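Local coordinates for uncharacterized conserved protein (Methanococcus maripaludis S2, PDB 3C2Q), which catalyses the NAD(+)-dependent conversion of L-ornithine to L-proline with release of ammonia, at residues N291-Y296 against T317-G322; S180-T185 against S223-E228. All blocks are in the same frame, centred on the assembly; numbering follows the deposited sequence.

Interaction 1 (N291-Y296 against T317-G322)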
# COMPACT_ATOMS: atom_id res chain seq x y z
N ASN B 291 18.63 -10.72 6.59
CA ASN B 291 18.76 -12.06 7.21
C ASN B 291 20.23 -12.45 7.45
O ASN B 291 20.53 -13.27 8.34
CB ASN B 291 18.13 -13.11 6.32
CG ASN B 291 16.59 -13.12 6.38
OD1 ASN B 291 15.91 -12.40 7.19
ND2 ASN B 291 16.01 -13.95 5.50
N LEU B 292 21.15 -11.85 6.69
CA LEU B 292 22.58 -12.15 6.73
C LEU B 292 23.38 -11.19 7.57
O LEU B 292 24.58 -11.40 7.77
CB LEU B 292 23.17 -12.11 5.32
CG LEU B 292 22.52 -13.07 4.33
CD1 LEU B 292 23.10 -12.85 2.94
CD2 LEU B 292 22.71 -14.53 4.82
N MSE B 293 22.73 -10.14 8.07
CA MSE B 293 23.44 -9.02 8.71
C MSE B 293 23.35 -8.99 10.22
O MSE B 293 22.28 -9.22 10.78
CB MSE B 293 22.84 -7.70 8.21
CG MSE B 293 23.24 -7.33 6.80
SE MSE B 293 22.12 -5.75 6.30
CE MSE B 293 22.75 -4.53 7.68
N PRO B 294 24.45 -8.64 10.90
CA PRO B 294 24.35 -8.37 12.33
C PRO B 294 23.67 -7.01 12.59
O PRO B 294 23.68 -6.14 11.70
CB PRO B 294 25.82 -8.33 12.78
CG PRO B 294 26.56 -7.92 11.62
CD PRO B 294 25.83 -8.49 10.42
N SER B 295 23.10 -6.85 13.77
CA SER B 295 22.33 -5.64 14.10
C SER B 295 23.15 -4.35 14.23
O SER B 295 22.57 -3.25 14.22
CB SER B 295 21.56 -5.86 15.41
OG SER B 295 22.49 -6.15 16.46
N TYR B 296 24.48 -4.47 14.36
CA TYR B 296 25.29 -3.26 14.54
C TYR B 296 25.58 -2.49 13.24
O TYR B 296 26.10 -1.39 13.30
CB TYR B 296 26.59 -3.54 15.33
CG TYR B 296 27.45 -4.66 14.79
CD1 TYR B 296 28.15 -4.52 13.58
CD2 TYR B 296 27.56 -5.85 15.49
CE1 TYR B 296 28.94 -5.54 13.09
CE2 TYR B 296 28.36 -6.89 15.00
CZ TYR B 296 29.04 -6.73 13.82
OH TYR B 296 29.83 -7.76 13.35
N THR B 317 15.06 -7.97 11.12
CA THR B 317 15.91 -6.82 10.88
C THR B 317 15.25 -5.58 11.53
O THR B 317 14.87 -4.61 10.88
CB THR B 317 16.24 -6.70 9.36
OG1 THR B 317 16.84 -7.93 8.94
CG2 THR B 317 17.22 -5.54 9.03
N SER B 318 15.17 -5.62 12.85
CA SER B 318 14.45 -4.60 13.60
C SER B 318 15.27 -3.31 13.76
O SER B 318 14.70 -2.28 14.12
CB SER B 318 14.05 -5.16 14.96
OG SER B 318 15.22 -5.53 15.68
N GLN B 319 16.56 -3.35 13.46
CA GLN B 319 17.40 -2.13 13.45
C GLN B 319 17.20 -1.22 12.21
O GLN B 319 17.75 -0.12 12.14
CB GLN B 319 18.90 -2.49 13.64
CG GLN B 319 19.67 -2.99 12.37
CD GLN B 319 19.43 -4.51 12.05
OE1 GLN B 319 18.61 -5.20 12.69
NE2 GLN B 319 20.14 -5.00 11.06
N ALA B 320 16.44 -1.69 11.23
CA ALA B 320 16.28 -0.95 9.98
C ALA B 320 15.63 0.41 10.22
O ALA B 320 14.69 0.55 11.01
CB ALA B 320 15.47 -1.77 8.97
N ILE B 321 16.14 1.41 9.52
CA ILE B 321 15.50 2.73 9.49
C ILE B 321 14.69 2.74 8.19
O ILE B 321 15.26 2.63 7.12
CB ILE B 321 16.58 3.83 9.45
CG1 ILE B 321 17.52 3.71 10.66
CG2 ILE B 321 15.95 5.24 9.31
CD1 ILE B 321 16.82 3.86 11.99
N GLY B 322 13.37 2.85 8.26
CA GLY B 322 12.62 2.78 7.02
C GLY B 322 12.43 4.18 6.48
O GLY B 322 12.17 5.12 7.24
O HOH W 1 15.17 -9.57 7.86
O HOH W 2 19.70 -8.02 10.54
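Gln319 lays its side chain along the backbone of Pro294 and Ser295, just past the end of helix 283-292. Its CG comes within 3.4 Å of Ser295 O. The amide group continues over the Ser295 backbone, with CD 3.7 Å from Ser295 CA. Two torsions put it there. CG stands between the backbone N and the carbonyl carbon (chi1 80°), and the chain then bends at chi2 (-81°). The bend carries NE2 toward the 293-294 backbone. The methyl CE of selenomethionine Met293 lies loosely beside Gln319 NE2, 4.3 Å away, while the Met293 chain reaches Val271, Val277 and Met279.

Two waters complete the contact. One takes a bond from Gln319 NE2 (3.1 Å) and donates to Met293 O (2.9 Å). It also accepts a longer bond from Thr317 OG1. That hydroxyl sits beside its own backbone N. The second water lies within hydrogen-bonding distance of both Thr317 OG1 (2.6 Å) and Asn291 OD1 (3.0 Å), with more acceptors about it than it has protons. Outside the pair, Gln319 OE1 and NE2 have weak bonds to Asn31 and Thr299, and Ser295 OG bonds His32 ND1.

With an alanine here in place of Gln319, the water at Met293 O would probably lose its amide partner and the Ser295 backbone the chain lying over it. The two loops of this Rossmann-fold domain meet through solvent-mediated polar bonds and the aliphatic part of one glutamine. Water, not a direct bond, links Met293 O and Thr317 OG1 across the contact.

Interaction 2 (S180-T185 against S223-E228)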
# COMPACT_ATOMS: atom_id res chain seq x y z
N SER B 180 19.69 0.95 -20.22
CA SER B 180 19.62 2.41 -20.25
C SER B 180 20.95 2.97 -20.78
O SER B 180 20.95 3.96 -21.49
CB SER B 180 19.20 3.03 -18.89
OG SER B 180 20.19 2.76 -17.92
N ALA B 181 22.06 2.31 -20.46
CA ALA B 181 23.37 2.73 -20.99
C ALA B 181 23.43 2.60 -22.51
O ALA B 181 23.87 3.53 -23.20
CB ALA B 181 24.50 1.96 -20.32
N LEU B 182 22.97 1.47 -23.05
CA LEU B 182 23.04 1.22 -24.49
C LEU B 182 22.00 1.97 -25.26
O LEU B 182 22.29 2.49 -26.34
CB LEU B 182 22.90 -0.28 -24.80
CG LEU B 182 24.01 -1.17 -24.25
CD1 LEU B 182 23.69 -2.63 -24.63
CD2 LEU B 182 25.36 -0.79 -24.79
N TYR B 183 20.77 2.00 -24.74
CA TYR B 183 19.63 2.51 -25.50
C TYR B 183 18.88 3.72 -24.95
O TYR B 183 17.96 4.23 -25.59
CB TYR B 183 18.64 1.38 -25.77
CG TYR B 183 19.32 0.18 -26.38
CD1 TYR B 183 19.86 0.24 -27.68
CD2 TYR B 183 19.48 -1.00 -25.66
CE1 TYR B 183 20.53 -0.83 -28.22
CE2 TYR B 183 20.15 -2.09 -26.19
CZ TYR B 183 20.66 -2.00 -27.47
OH TYR B 183 21.32 -3.08 -28.01
N GLY B 184 19.22 4.15 -23.74
CA GLY B 184 18.52 5.29 -23.14
C GLY B 184 17.16 4.95 -22.51
O GLY B 184 16.41 5.88 -22.10
N THR B 185 16.84 3.65 -22.42
CA THR B 185 15.53 3.21 -21.87
C THR B 185 15.64 2.17 -20.73
O THR B 185 16.67 1.52 -20.54
CB THR B 185 14.64 2.54 -22.96
OG1 THR B 185 15.32 1.39 -23.48
CG2 THR B 185 14.35 3.48 -24.10
N SER B 223 35.61 -3.86 -24.22
CA SER B 223 35.35 -3.66 -25.66
C SER B 223 34.77 -2.30 -26.10
O SER B 223 34.62 -2.06 -27.30
CB SER B 223 34.44 -4.76 -26.18
OG SER B 223 33.08 -4.52 -25.82
N GLY B 224 34.44 -1.42 -25.15
CA GLY B 224 33.76 -0.16 -25.47
C GLY B 224 32.27 -0.27 -25.76
O GLY B 224 31.63 0.72 -26.13
N VAL B 225 31.69 -1.46 -25.61
CA VAL B 225 30.24 -1.66 -25.79
C VAL B 225 29.45 -0.92 -24.67
O VAL B 225 28.53 -0.14 -24.95
CB VAL B 225 29.90 -3.16 -25.84
CG1 VAL B 225 28.40 -3.39 -25.71
CG2 VAL B 225 30.45 -3.79 -27.16
N LEU B 226 29.88 -1.13 -23.43
CA LEU B 226 29.24 -0.51 -22.26
C LEU B 226 30.10 0.63 -21.76
O LEU B 226 31.23 0.42 -21.32
CB LEU B 226 29.05 -1.56 -21.17
CG LEU B 226 28.31 -1.13 -19.90
CD1 LEU B 226 26.90 -0.65 -20.30
CD2 LEU B 226 28.26 -2.27 -18.89
N LYS B 227 29.54 1.84 -21.84
CA LYS B 227 30.28 3.10 -21.67
C LYS B 227 29.83 3.97 -20.50
O LYS B 227 30.40 5.05 -20.26
CB LYS B 227 30.12 3.95 -22.95
CG LYS B 227 30.82 3.38 -24.19
CD LYS B 227 30.62 4.30 -25.44
CE LYS B 227 29.37 3.90 -26.25
NZ LYS B 227 29.50 4.11 -27.75
N GLU B 228 28.77 3.55 -19.80
CA GLU B 228 28.22 4.39 -18.73
C GLU B 228 27.29 3.54 -17.86
O GLU B 228 26.88 2.44 -18.28
CB GLU B 228 27.44 5.60 -19.31
CG GLU B 228 26.14 5.18 -19.98
CD GLU B 228 25.34 6.32 -20.64
OE1 GLU B 228 25.89 7.04 -21.49
OE2 GLU B 228 24.13 6.47 -20.35
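Ala181 and Glu228 bring the two backbones closest, with their CA atoms 5.6 Å apart. Residues 180-183 form the last turn of helix 171-183, and Gly184 N bonds back to Ser180 O at 2.8 Å. Gly184 leaves the helix with positive phi (80°), where a CB would collide with the carbonyl O of Tyr183. The other segment has no regular structure. Gly224 ends helix 217-222 in a Schellman motif, and the chain then passes the end of helix 171-183 from Val225 to Glu228.

Ala181 is central to the contact. Its CB points toward the 223-228 segment and is pressed on by three residue parts. Glu228 O lies 3.2 Å from Ala181 CB. Leu226 CD1 comes to 3.5 Å from Ala181 CB. Glu228 CG touches Ala181 CB at 3.6 Å, and the rest of the glutamate chain runs extended beyond CG, alongside the Ala181 backbone. Leu226 has CG anti to its backbone N (chi1 -175°), which turns the branch carrying CD1 in toward the helix.

Leu182 starts out pointing away from the segment, but its CD2 swings back to lie 3.2 Å from Val225 O. Leu182 CD2 is also 4.1 Å from Val225 CG1, a looser apolar touch. The contact is thus van der Waals packing of methyl groups against carbonyl oxygens, other methyls and the Glu228 chain.

Around it, Leu226 also packs on Ile217, Ala220 and Val221 of helix 217-222, while Leu182 reaches Ala210 of helix 203-214. Tyr183 stacks with His203 at the start of that helix. Thr185 begins strand 185-186, and Gly184 makes a backbone hydrogen bond with Ile191, just after strand 189-190. The contact joins the C-terminal end of helix 171-183 to the loop between helices 217-222 and 230-237, at the domain surface.

How the interactions relate
Both interactions belong to the Rossmann-fold region of the chain, but they lie far apart in it. Their centres are 35 Å apart and their nearest atoms about 25 Å. They come in series, with interaction 2 closing before interaction 1 opens. Helix 171-183 of interaction 2 follows strand 166-170 of the parallel sheet. In interaction 1, 317-322 runs into strand 321-324, outermost in that sheet within this chain. Interaction 1 is buried. The Asn291 side chain is about 9 Å from that of Leu284, and the Met293 side chain about 10 Å from that of His285, both inferred by similarity to bind NAD(+). Interaction 2 is a surface contact away from those sites.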